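Carbohydrate-binding protein (Flavonifractor plautii, PDB 6N1B) probably removes the acetyl group from the N-acetylgalactosamine of the A blood group antigen, and is seen here with the blood group B trisaccharide bound. Local coordinates at residues Gly229-Gln234 with Gly293-Gly298; Trp221-Gly226 with Leu268-Gln273. All coordinates share one frame; numbering follows the deposited sequence.

Interaction 1: residues Gly229-Gln234 with Gly293-Gly298. With GAL (beta-D-galactopyranose), chain B; GLA (alpha-D-galactopyranose), chain C.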
# COMPACT_ATOMS: atom_id res chain seq x y z
N GLY A 229 3.09 -3.85 17.64
CA GLY A 229 3.59 -3.11 16.51
C GLY A 229 4.88 -3.68 15.93
O GLY A 229 5.03 -4.89 15.78
N TYR A 230 5.82 -2.77 15.66
CA TYR A 230 7.05 -3.09 14.88
C TYR A 230 7.90 -4.23 15.49
O TYR A 230 8.48 -5.02 14.78
CB TYR A 230 7.90 -1.81 14.68
CG TYR A 230 8.92 -1.87 13.60
CD1 TYR A 230 8.56 -1.67 12.28
CD2 TYR A 230 10.24 -2.17 13.85
CE1 TYR A 230 9.49 -1.69 11.24
CE2 TYR A 230 11.19 -2.14 12.86
CZ TYR A 230 10.81 -1.90 11.54
OH TYR A 230 11.81 -1.97 10.50
N GLN A 231 7.94 -4.25 16.87
CA GLN A 231 8.75 -5.32 17.53
C GLN A 231 7.99 -6.60 17.84
O GLN A 231 8.57 -7.50 18.45
CB GLN A 231 9.39 -4.77 18.80
CG GLN A 231 10.25 -3.55 18.59
CD GLN A 231 11.49 -3.75 17.73
OE1 GLN A 231 11.99 -4.83 17.59
NE2 GLN A 231 11.95 -2.62 17.06
N ASN A 232 6.74 -6.71 17.40
CA ASN A 232 5.98 -7.95 17.59
C ASN A 232 6.62 -9.09 16.86
O ASN A 232 6.55 -10.28 17.33
CB ASN A 232 4.51 -7.73 17.23
CG ASN A 232 3.58 -8.78 17.78
OD1 ASN A 232 2.82 -9.49 16.95
ND2 ASN A 232 3.51 -8.85 19.07
N GLY A 233 7.16 -8.84 15.68
CA GLY A 233 7.96 -9.83 15.00
C GLY A 233 7.28 -11.07 14.54
O GLY A 233 6.24 -11.04 13.85
N GLN A 234 7.87 -12.25 14.89
CA GLN A 234 7.42 -13.56 14.44
C GLN A 234 6.04 -13.93 15.04
O GLN A 234 5.49 -14.92 14.61
CB GLN A 234 8.50 -14.61 14.74
CG GLN A 234 9.75 -14.48 13.90
CD GLN A 234 9.49 -14.60 12.42
OE1 GLN A 234 8.73 -15.46 11.96
NE2 GLN A 234 10.19 -13.68 11.64
N GLY A 293 13.70 -12.22 10.87
CA GLY A 293 14.23 -11.92 12.21
C GLY A 293 13.22 -11.37 13.20
O GLY A 293 12.02 -11.73 13.14
N ARG A 294 13.70 -10.53 14.10
CA ARG A 294 12.90 -10.07 15.23
C ARG A 294 11.92 -8.93 14.86
O ARG A 294 11.02 -8.64 15.59
CB ARG A 294 13.83 -9.58 16.38
CG ARG A 294 14.48 -10.73 17.17
CD ARG A 294 15.09 -10.36 18.52
NE ARG A 294 15.81 -9.10 18.42
CZ ARG A 294 15.97 -8.19 19.42
NH1 ARG A 294 15.39 -8.30 20.60
NH2 ARG A 294 16.68 -7.09 19.21
N ASN A 295 12.22 -8.23 13.74
CA ASN A 295 11.42 -7.12 13.31
C ASN A 295 11.64 -6.87 11.80
O ASN A 295 12.46 -7.53 11.21
CB ASN A 295 11.68 -5.87 14.22
CG ASN A 295 13.13 -5.45 14.13
OD1 ASN A 295 13.70 -5.43 13.03
ND2 ASN A 295 13.73 -5.18 15.22
N PRO A 296 10.88 -5.92 11.23
CA PRO A 296 11.08 -5.66 9.78
C PRO A 296 12.33 -4.95 9.33
O PRO A 296 12.45 -4.72 8.15
CB PRO A 296 9.85 -4.85 9.40
CG PRO A 296 8.80 -5.11 10.50
CD PRO A 296 9.65 -5.33 11.72
N ASP A 297 13.30 -4.71 10.21
CA ASP A 297 14.56 -4.15 9.72
C ASP A 297 15.18 -5.04 8.70
O ASP A 297 15.22 -6.26 8.85
CB ASP A 297 15.54 -3.91 10.85
CG ASP A 297 15.15 -2.82 11.82
OD1 ASP A 297 14.23 -2.02 11.54
OD2 ASP A 297 15.92 -2.68 12.81
N GLY A 298 15.61 -4.45 7.56
CA GLY A 298 16.16 -5.31 6.47
C GLY A 298 15.14 -6.11 5.71
O GLY A 298 15.49 -7.02 4.97
C1 GAL B . 8.76 3.60 15.78
C2 GAL B . 7.66 3.84 14.75
C3 GAL B . 7.37 2.53 14.03
C4 GAL B . 8.57 1.87 13.38
C5 GAL B . 9.62 1.82 14.48
C6 GAL B . 10.92 1.41 13.80
O1 GAL B . 9.04 4.81 16.45
O2 GAL B . 6.43 4.27 15.46
O3 GAL B . 6.25 2.85 13.05
O4 GAL B . 8.94 2.77 12.31
O5 GAL B . 9.87 3.13 15.00
O6 GAL B . 11.84 1.10 14.84
C1 GLA C . 5.72 1.70 12.38
C2 GLA C . 4.57 2.04 11.37
C3 GLA C . 3.42 2.71 12.14
C4 GLA C . 2.93 1.84 13.36
C5 GLA C . 4.16 1.39 14.21
C6 GLA C . 3.82 0.31 15.15
O2 GLA C . 5.15 2.99 10.40
O3 GLA C . 2.20 3.13 11.13
O4 GLA C . 2.27 0.77 12.79
O5 GLA C . 5.21 0.74 13.37
O6 GLA C . 4.95 -0.07 16.05
O HOH W 1 10.34 -9.68 17.96

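Interaction 2: residues Trp221-Gly226 with Leu268-Gln273. With CA (calcium ion), chain D; GLA (alpha-D-galactopyranose), chain C.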
# COMPACT_ATOMS: atom_id res chain seq x y z
N TRP A 221 -7.46 -7.75 3.79
CA TRP A 221 -6.43 -8.42 4.56
C TRP A 221 -5.61 -7.40 5.33
O TRP A 221 -5.35 -6.29 4.84
CB TRP A 221 -5.46 -9.18 3.66
CG TRP A 221 -6.08 -10.30 2.85
CD1 TRP A 221 -6.08 -11.64 3.14
CD2 TRP A 221 -6.73 -10.20 1.55
NE1 TRP A 221 -6.69 -12.35 2.16
CE2 TRP A 221 -7.10 -11.50 1.15
CE3 TRP A 221 -7.10 -9.17 0.74
CZ2 TRP A 221 -7.75 -11.77 -0.04
CZ3 TRP A 221 -7.76 -9.42 -0.44
CH2 TRP A 221 -8.08 -10.69 -0.83
N ALA A 222 -5.25 -7.73 6.56
CA ALA A 222 -4.48 -6.83 7.39
C ALA A 222 -3.55 -7.65 8.28
O ALA A 222 -3.80 -8.84 8.51
CB ALA A 222 -5.38 -5.91 8.24
N ASN A 223 -2.46 -7.02 8.77
CA ASN A 223 -1.51 -7.72 9.64
C ASN A 223 -1.80 -7.38 11.09
O ASN A 223 -1.86 -6.22 11.51
CB ASN A 223 -0.09 -7.34 9.25
CG ASN A 223 0.95 -8.03 10.03
OD1 ASN A 223 0.71 -9.17 10.52
ND2 ASN A 223 2.13 -7.45 10.13
N ASN A 224 -2.00 -8.46 11.89
CA ASN A 224 -2.29 -8.35 13.34
C ASN A 224 -0.98 -8.39 14.13
O ASN A 224 -0.35 -9.50 14.18
CB ASN A 224 -3.22 -9.44 13.73
CG ASN A 224 -3.75 -9.28 15.12
OD1 ASN A 224 -2.96 -8.83 16.02
ND2 ASN A 224 -5.00 -9.60 15.37
N THR A 225 -0.55 -7.23 14.61
CA THR A 225 0.65 -7.13 15.48
C THR A 225 0.19 -6.79 16.88
O THR A 225 0.98 -6.30 17.72
CB THR A 225 1.67 -6.20 14.86
OG1 THR A 225 1.42 -4.81 15.16
CG2 THR A 225 1.83 -6.39 13.40
N GLY A 226 -1.04 -7.10 17.19
CA GLY A 226 -1.59 -6.88 18.52
C GLY A 226 -1.57 -5.43 18.95
O GLY A 226 -1.81 -4.53 18.15
N LEU A 268 9.23 -16.98 7.51
CA LEU A 268 9.01 -15.54 7.31
C LEU A 268 7.75 -15.10 7.98
O LEU A 268 6.74 -15.82 8.01
CB LEU A 268 8.97 -15.26 5.76
CG LEU A 268 10.32 -15.50 5.05
CD1 LEU A 268 10.06 -15.76 3.62
CD2 LEU A 268 11.15 -14.29 5.28
N ALA A 269 7.74 -13.86 8.45
CA ALA A 269 6.60 -13.25 9.11
C ALA A 269 6.19 -11.98 8.38
O ALA A 269 7.03 -11.28 7.81
CB ALA A 269 6.94 -12.88 10.55
N PRO A 270 4.89 -11.67 8.39
CA PRO A 270 4.40 -10.53 7.66
C PRO A 270 4.68 -9.22 8.40
O PRO A 270 4.58 -9.12 9.61
CB PRO A 270 2.89 -10.75 7.57
CG PRO A 270 2.59 -11.57 8.84
CD PRO A 270 3.82 -12.44 8.99
N TRP A 271 4.89 -8.15 7.59
CA TRP A 271 4.77 -6.78 8.08
C TRP A 271 3.68 -6.01 7.40
O TRP A 271 2.70 -5.54 8.02
CB TRP A 271 6.12 -5.96 8.02
CG TRP A 271 5.97 -4.55 8.54
CD1 TRP A 271 6.15 -3.38 7.79
CD2 TRP A 271 5.49 -4.14 9.83
NE1 TRP A 271 5.89 -2.32 8.58
CE2 TRP A 271 5.50 -2.72 9.84
CE3 TRP A 271 5.19 -4.82 11.03
CZ2 TRP A 271 5.13 -1.97 10.90
CZ3 TRP A 271 4.82 -4.05 12.12
CH2 TRP A 271 4.78 -2.65 12.09
N HIS A 272 3.77 -5.83 6.07
CA HIS A 272 2.84 -5.04 5.28
C HIS A 272 2.61 -5.81 3.98
O HIS A 272 3.43 -6.64 3.57
CB HIS A 272 3.35 -3.61 5.02
CG HIS A 272 3.17 -2.61 6.06
ND1 HIS A 272 2.89 -2.89 7.38
CD2 HIS A 272 3.23 -1.25 5.97
CE1 HIS A 272 2.74 -1.73 8.04
NE2 HIS A 272 2.93 -0.71 7.22
N GLN A 273 1.50 -5.53 3.28
CA GLN A 273 1.15 -6.34 2.09
C GLN A 273 0.15 -5.62 1.18
O GLN A 273 -0.57 -4.74 1.63
CB GLN A 273 0.56 -7.69 2.49
CG GLN A 273 -0.69 -7.60 3.40
CD GLN A 273 -0.41 -7.32 4.87
OE1 GLN A 273 0.56 -7.89 5.45
NE2 GLN A 273 -1.27 -6.47 5.51
CA CA D . 2.74 1.28 7.82
C1 GLA C . 5.72 1.70 12.38
C2 GLA C . 4.57 2.04 11.37
C3 GLA C . 3.42 2.71 12.14
C4 GLA C . 2.93 1.84 13.36
C5 GLA C . 4.16 1.39 14.21
C6 GLA C . 3.82 0.31 15.15
O2 GLA C . 5.15 2.99 10.40
O3 GLA C . 2.20 3.13 11.13
O4 GLA C . 2.27 0.77 12.79
O5 GLA C . 5.21 0.74 13.37
O6 GLA C . 4.95 -0.07 16.05
O HOH W 2 4.53 1.57 8.68
O HOH W 3 3.37 2.07 5.92
O HOH W 4 2.93 3.25 8.65
O HOH W 5 1.89 0.56 9.66

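Interaction 1: residues Gly229-Gln234 with Gly293-Gly298
Tyr230 OH donates a short hydrogen bond to Asp297 OD1, 2.6 Å away. That oxygen lies at the ring edge, near the ring plane, and is met on its anti side. Pro296 covers one face of the ring: its CD stands 3.5 Å from the Tyr230 centroid, a CH-pi contact. C6 of the beta-galactose lies over the opposite face, toward the rim. CG of Tyr230 is anti to the backbone N (chi1 -162°), which sets the ring between proline and sugar. The backbone N of Tyr230 is satisfied by the alpha-galactose, donating to GLA O6 at 2.9 Å.

Gln231 and Asn295 lie side by side with their amide planes almost perpendicular. Asn295 ND2 donates to Gln231 OE1 at 3.0 Å. Asn295 OD1 accepts from Asp297 N at 2.9 Å, an Asx turn that probably steadies the backbone from which Asp297 reaches Tyr230. Gln234 NE2 meets a lone pair of Gly293 O at 3.1 Å, nearly straight, and also binds Phe291 O. One water donates to both Gln231 O and Arg294 O.

The contact joins two loops of separate four-stranded antiparallel sheets. One loop links strands 217-224 and 237-243; the other links strands 283-291 and 300-306.

Interaction 2: residues Trp221-Gly226 with Leu268-Gln273
Asn223 reaches across to the backbone at Pro270 and Trp271. Its CG is anti to the backbone N (chi1 -178°), and this extends the amide toward the other strand. Asn223 ND2 donates to Trp271 O at 2.9 Å. A weak bond runs from the same nitrogen to Pro270 O, which Asn236 also binds. Asn223 OD1 rests on Pro270, 3.5 Å from its CG, the two side chains crossing at about a right angle. This is the tight part of a contact that is buried throughout.

Packing is looser on both flanks. Thr225 CG2 lies 4.0 Å from Trp271 CZ3, while Thr225 OG1 binds Tyr202 O. Gln273 bends at chi2 and brings NE2 to 3.5 Å from Asn223 N without a hydrogen bond; Gln273 NE2 gives its bond to Ser206 O. Beyond the contact, His272 NE2 binds a calcium ion at 2.1 Å, with four waters and Asp120 completing the ligands. The indole of Trp271 meets the sugar at its edge, CH2 being 3.6 Å from GLA O5, and Trp271 NE1 is hydrogen-bonded to Tyr335 OH.

A classic beta bulge sets Trp271 and His272 together opposite Gln289. His272 ND1 donates to Trp271 O at 2.7 Å, in its own ring plane but from above the carbonyl plane. Asn223 ND2 comes to that oxygen from the opposite face. The carbonyl thus fixes the rotation of the imidazole and leaves NE2 for the metal. Asn223, one shell further out than the carbonyl, probably helps to hold Trp271 O in place.

In the fold
Interactions 1 and 2 lie 10 Å apart, centre to centre, and border the same sugar pocket. Both join the sheet containing strand 217-224 to the sheet containing strand 269-278. Such four-stranded antiparallel sheets are consistent with neighbouring blades of a beta-propeller. Trp271 ties the two contacts together. The rings of Trp271 and Tyr230 meet edge-to-face. Trp271 CH2 also lies 3.6 Å from Tyr230 CA, and Trp271 CG is 3.5 Å from Pro296 CG. Both contacts touch the alpha-galactose, which His117 also binds. Interaction 1 extends to the beta-galactose; interaction 2 reaches the calcium ion. Sugar recognition and metal binding are therefore built on adjoining pieces of chain.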